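Local coordinates for GNAT family acetyltransferase (Mycobacterium smegmatis, PDB 6C30), which probably transfers an acetyl group from acetyl-CoA to an amino group of its substrate, as a RimJ-type N-acetyltransferase of the GNAT family, at residues A[95-100]-A[123-128]; A[90-95]-A[128-133]. All coordinates share one frame; numbering follows the deposited sequence.

Contact 1: A[95-100]-A[123-128]; sequences DGEFVG and SSRTGG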
loop_
_atom_site.group_PDB
_atom_site.type_symbol
_atom_site.label_atom_id
_atom_site.label_comp_id
_atom_site.label_asym_id
_atom_site.label_seq_id
_atom_site.Cartn_x
_atom_site.Cartn_y
_atom_site.Cartn_z
ATOM N N ASP A 95 -3.689 -3.015 6.761
ATOM C CA ASP A 95 -4.813 -2.700 5.868
ATOM C C ASP A 95 -4.694 -1.254 5.362
ATOM O O ASP A 95 -5.662 -0.491 5.309
ATOM C CB ASP A 95 -6.155 -2.952 6.573
ATOM C CG ASP A 95 -6.297 -4.399 7.048
ATOM O OD1 ASP A 95 -5.817 -5.303 6.338
ATOM O OD2 ASP A 95 -6.870 -4.616 8.145
ATOM N N GLY A 96 -3.468 -0.899 4.992
ATOM C CA GLY A 96 -3.176 0.397 4.402
ATOM C C GLY A 96 -2.974 1.547 5.381
ATOM O O GLY A 96 -2.613 2.645 4.949
ATOM N N GLU A 97 -3.213 1.316 6.672
ATOM C CA GLU A 97 -3.132 2.376 7.673
ATOM C C GLU A 97 -1.812 2.356 8.419
ATOM O O GLU A 97 -1.334 1.304 8.814
ATOM C CB GLU A 97 -4.278 2.249 8.683
ATOM C CG GLU A 97 -5.655 2.440 8.073
ATOM C CD GLU A 97 -6.766 2.424 9.110
ATOM O OE1 GLU A 97 -6.552 1.886 10.221
ATOM O OE2 GLU A 97 -7.848 2.978 8.814
ATOM N N PHE A 98 -1.238 3.540 8.614
ATOM C CA PHE A 98 -0.075 3.719 9.488
ATOM C C PHE A 98 -0.368 3.136 10.867
ATOM O O PHE A 98 -1.291 3.611 11.536
ATOM C CB PHE A 98 0.231 5.218 9.590
ATOM C CG PHE A 98 1.461 5.587 10.417
ATOM C CD1 PHE A 98 2.535 6.216 9.814
ATOM C CD2 PHE A 98 1.511 5.383 11.793
ATOM C CE1 PHE A 98 3.663 6.592 10.553
ATOM C CE2 PHE A 98 2.631 5.765 12.533
ATOM C CZ PHE A 98 3.708 6.362 11.904
ATOM N N VAL A 99 0.407 2.143 11.299
ATOM C CA VAL A 99 0.241 1.616 12.658
ATOM C C VAL A 99 1.569 1.515 13.400
ATOM O O VAL A 99 1.622 0.973 14.504
ATOM C CB VAL A 99 -0.451 0.218 12.679
ATOM C CG1 VAL A 99 -1.900 0.306 12.154
ATOM C CG2 VAL A 99 0.371 -0.818 11.930
ATOM N N GLY A 100 2.638 2.048 12.813
ATOM C CA GLY A 100 3.923 2.068 13.490
ATOM C C GLY A 100 5.034 2.267 12.489
ATOM O O GLY A 100 4.780 2.607 11.326
ATOM N N SER A 123 -0.217 0.815 20.386
ATOM C CA SER A 123 -0.508 -0.026 21.553
ATOM C C SER A 123 -1.795 -0.836 21.413
ATOM O O SER A 123 -1.879 -1.958 21.914
ATOM C CB SER A 123 -0.583 0.835 22.817
ATOM O OG SER A 123 -1.709 1.685 22.771
ATOM N N SER A 124 -2.788 -0.285 20.727
ATOM C CA SER A 124 -4.062 -0.988 20.560
ATOM C C SER A 124 -3.937 -2.158 19.591
ATOM O O SER A 124 -4.871 -2.951 19.440
ATOM C CB SER A 124 -5.143 -0.028 20.069
ATOM O OG SER A 124 -4.835 0.469 18.783
ATOM N N ARG A 125 -2.779 -2.268 18.948
ATOM C CA ARG A 125 -2.552 -3.250 17.893
ATOM C C ARG A 125 -1.489 -4.285 18.263
ATOM O O ARG A 125 -1.188 -5.172 17.465
ATOM C CB ARG A 125 -2.120 -2.539 16.605
ATOM C CG ARG A 125 -3.080 -1.484 16.087
ATOM C CD ARG A 125 -4.164 -2.130 15.277
ATOM N NE ARG A 125 -5.059 -1.176 14.631
ATOM C CZ ARG A 125 -6.193 -1.546 14.050
ATOM N NH1 ARG A 125 -6.532 -2.828 14.057
ATOM N NH2 ARG A 125 -6.984 -0.653 13.472
ATOM N N THR A 126 -0.901 -4.165 19.453
ATOM C CA THR A 126 0.234 -5.015 19.816
ATOM C C THR A 126 -0.218 -6.422 20.201
ATOM O O THR A 126 -1.396 -6.656 20.463
ATOM C CB THR A 126 1.064 -4.408 20.971
ATOM O OG1 THR A 126 0.199 -4.068 22.059
ATOM C CG2 THR A 126 1.820 -3.157 20.504
ATOM N N GLY A 127 0.731 -7.355 20.214
ATOM C CA GLY A 127 0.439 -8.741 20.542
ATOM C C GLY A 127 -0.468 -9.425 19.534
ATOM O O GLY A 127 -1.305 -10.251 19.899
ATOM N N GLY A 128 -0.302 -9.087 18.259
ATOM C CA GLY A 128 -1.117 -9.670 17.207
ATOM C C GLY A 128 -0.328 -10.092 15.976
ATOM O O GLY A 128 -0.907 -10.412 14.941
HETATM O O HOH W 1 -8.012 1.681 12.291
#
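The guanidinium of Arg125 has water 1 at its edge, in plane, while Val99 CG1 and Glu97 OE1 approach it obliquely; a second flat group, the Phe98 ring, has Gly100 O 3.9 Å above one face, displaced from the ring centre. Opposite charges here come near without a direct bond. Glu97 OE1 stays 4.1 Å from Arg125 NH2 and lies well out of the guanidinium plane, where no N-H points at it; the carboxylate and guanidinium planes are 75° apart. Water 1 bridges the gap: it donates to OE1 and accepts a weak bond of 2.8 Å from Arg125 NH2. The two side chains meet at about a right angle, Glu97 extended beyond CG and Arg125 bent at chi2 (-83°), a kink that carries its NE past Val99 CG1 at 4.3 Å. A mild attraction between the charges is thus likely, partly screened by solvent, since both charged residues are exposed, while buried Val99 adds a loose apolar approach. Glu97 OE2 is also hydrogen-bonded to a glycerol, probably from the crystallisation liquor. Opposite Ile92, Val99 and Gly100 form a classic beta bulge in strand 97-105. The contact sets the start of this strand beside the loop between strand 114-121 and helix 130-143, with helix 37-46 packed against Phe98.

Contact 2: A[90-95]-A[128-133]; sequences FVIELD and GGIATA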
loop_
_atom_site.group_PDB
_atom_site.type_symbol
_atom_site.label_atom_id
_atom_site.label_comp_id
_atom_site.label_asym_id
_atom_site.label_seq_id
_atom_site.Cartn_x
_atom_site.Cartn_y
_atom_site.Cartn_z
ATOM N N PHE A 90 10.950 2.911 7.257
ATOM C CA PHE A 90 9.643 2.450 6.811
ATOM C C PHE A 90 8.531 2.721 7.810
ATOM O O PHE A 90 8.748 2.847 9.025
ATOM C CB PHE A 90 9.653 0.939 6.543
ATOM C CG PHE A 90 10.565 0.499 5.435
ATOM C CD1 PHE A 90 10.157 0.601 4.111
ATOM C CD2 PHE A 90 11.801 -0.080 5.716
ATOM C CE1 PHE A 90 10.983 0.162 3.081
ATOM C CE2 PHE A 90 12.638 -0.516 4.690
ATOM C CZ PHE A 90 12.226 -0.390 3.372
ATOM N N VAL A 91 7.323 2.767 7.265
ATOM C CA VAL A 91 6.081 2.743 8.026
ATOM C C VAL A 91 5.515 1.334 7.939
ATOM O O VAL A 91 5.571 0.694 6.876
ATOM C CB VAL A 91 5.071 3.767 7.476
ATOM C CG1 VAL A 91 3.659 3.520 8.012
ATOM C CG2 VAL A 91 5.551 5.184 7.798
ATOM N N ILE A 92 4.997 0.847 9.067
ATOM C CA ILE A 92 4.245 -0.405 9.085
ATOM C C ILE A 92 2.789 -0.087 8.808
ATOM O O ILE A 92 2.174 0.713 9.522
ATOM C CB ILE A 92 4.360 -1.133 10.441
ATOM C CG1 ILE A 92 5.821 -1.324 10.851
ATOM C CG2 ILE A 92 3.596 -2.472 10.387
ATOM C CD1 ILE A 92 5.986 -1.758 12.304
ATOM N N GLU A 93 2.251 -0.694 7.750
ATOM C CA GLU A 93 0.831 -0.558 7.421
ATOM C C GLU A 93 0.055 -1.807 7.813
ATOM O O GLU A 93 0.519 -2.927 7.591
ATOM C CB GLU A 93 0.620 -0.314 5.923
ATOM C CG GLU A 93 1.099 1.054 5.454
ATOM C CD GLU A 93 0.688 1.363 4.029
ATOM O OE1 GLU A 93 0.255 0.436 3.300
ATOM O OE2 GLU A 93 0.797 2.538 3.633
ATOM N N LEU A 94 -1.115 -1.594 8.401
ATOM C CA LEU A 94 -2.119 -2.638 8.567
ATOM C C LEU A 94 -3.337 -2.211 7.763
ATOM O O LEU A 94 -3.926 -1.166 8.035
ATOM C CB LEU A 94 -2.483 -2.834 10.034
ATOM C CG LEU A 94 -3.612 -3.839 10.273
ATOM C CD1 LEU A 94 -3.165 -5.257 9.947
ATOM C CD2 LEU A 94 -4.105 -3.719 11.706
ATOM N N ASP A 95 -3.689 -3.015 6.761
ATOM C CA ASP A 95 -4.813 -2.700 5.868
ATOM C C ASP A 95 -4.694 -1.254 5.362
ATOM O O ASP A 95 -5.662 -0.491 5.309
ATOM C CB ASP A 95 -6.155 -2.952 6.573
ATOM C CG ASP A 95 -6.297 -4.399 7.048
ATOM O OD1 ASP A 95 -5.817 -5.303 6.338
ATOM O OD2 ASP A 95 -6.870 -4.616 8.145
ATOM N N GLY A 128 -0.302 -9.087 18.259
ATOM C CA GLY A 128 -1.117 -9.670 17.207
ATOM C C GLY A 128 -0.328 -10.092 15.976
ATOM O O GLY A 128 -0.907 -10.412 14.941
ATOM N N GLY A 129 0.996 -10.090 16.081
ATOM C CA GLY A 129 1.843 -10.508 14.977
ATOM C C GLY A 129 2.286 -9.403 14.028
ATOM O O GLY A 129 2.947 -9.673 13.021
ATOM N N ILE A 130 1.922 -8.156 14.329
ATOM C CA ILE A 130 2.300 -7.072 13.425
ATOM C C ILE A 130 3.801 -6.780 13.527
ATOM O O ILE A 130 4.484 -6.669 12.509
ATOM C CB ILE A 130 1.478 -5.801 13.690
ATOM C CG1 ILE A 130 -0.004 -6.053 13.373
ATOM C CG2 ILE A 130 2.011 -4.636 12.860
ATOM C CD1 ILE A 130 -0.920 -4.905 13.760
ATOM N N ALA A 131 4.320 -6.711 14.746
ATOM C CA ALA A 131 5.748 -6.441 14.913
ATOM C C ALA A 131 6.615 -7.576 14.383
ATOM O O ALA A 131 7.619 -7.332 13.736
ATOM C CB ALA A 131 6.073 -6.167 16.361
ATOM N N THR A 132 6.222 -8.824 14.639
ATOM C CA THR A 132 7.014 -9.937 14.119
ATOM C C THR A 132 6.989 -9.948 12.590
ATOM O O THR A 132 8.016 -10.182 11.962
ATOM C CB THR A 132 6.538 -11.292 14.662
ATOM O OG1 THR A 132 5.136 -11.441 14.412
ATOM C CG2 THR A 132 6.808 -11.393 16.159
ATOM N N ALA A 133 5.839 -9.644 11.995
ATOM C CA ALA A 133 5.763 -9.560 10.541
ATOM C C ALA A 133 6.626 -8.433 9.983
ATOM O O ALA A 133 7.297 -8.603 8.964
ATOM C CB ALA A 133 4.317 -9.379 10.088
#
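Gly129 O accepts the backbone N-H of Ala133 at 3.1 Å, a first-turn helical bond that secures the segment from which Ile130 reaches Ile92 and Leu94. Gly129 occupies the N-cap position, with a positive phi of 91°, backbone angles suited to a residue without a side chain. Across the contact everything is apolar, and one residue of the helix does the work by dividing its two branches between two strand residues. The short branch of Ile130 meets its like, CG2 lying 3.6 Å from Ile92 CG2, a close methyl-to-methyl contact between side chains that cross obliquely. Its long branch runs on to CD1, which comes to 4.0 Å from Leu94 CD2, the two side chains here standing at about a right angle. In Ile130, CG1 lies beside the backbone N (chi1 -65°) and CD1 continues away from CA, which turns CD1 toward Leu94 while CG2 faces Ile92; the strand side chains lean in to meet them. All three side chains are buried, and Val121 of strand 114-121 touches both Ile92 and Ile130. Leu94 also packs on Val27 of strand 25-31. Such packing of the first helical turn onto a sheet, just after a glycine-rich loop joining strand and helix, is characteristic of the GNAT fold. The sequence Gly129-Ile130-Ala131 is consistent with the end of the family's acetyl-CoA pyrophosphate-binding loop, unoccupied by cofactor in this apo structure.

How the contacts relate
Contact 2 is core and contact 1 lies nearer the surface, yet both set the connection between strand 114-121 and helix 130-143 against the hairpin of strands 88-94 and 97-105. Contact 2 closes the longer loop of chain, and contact 1 falls within it, their centres about 6 Å apart. Chemistry follows place: charge, water and one valine methyl serve the exposed side, whereas the buried neighbour relies on methyl groups alone. The two are coupled directly, since probable backbone hydrogen bonds join the strands of the shared hairpin, and Leu94 CD2 lies 3.5 Å from Arg125 NH1, joining the apolar interior to the charged border.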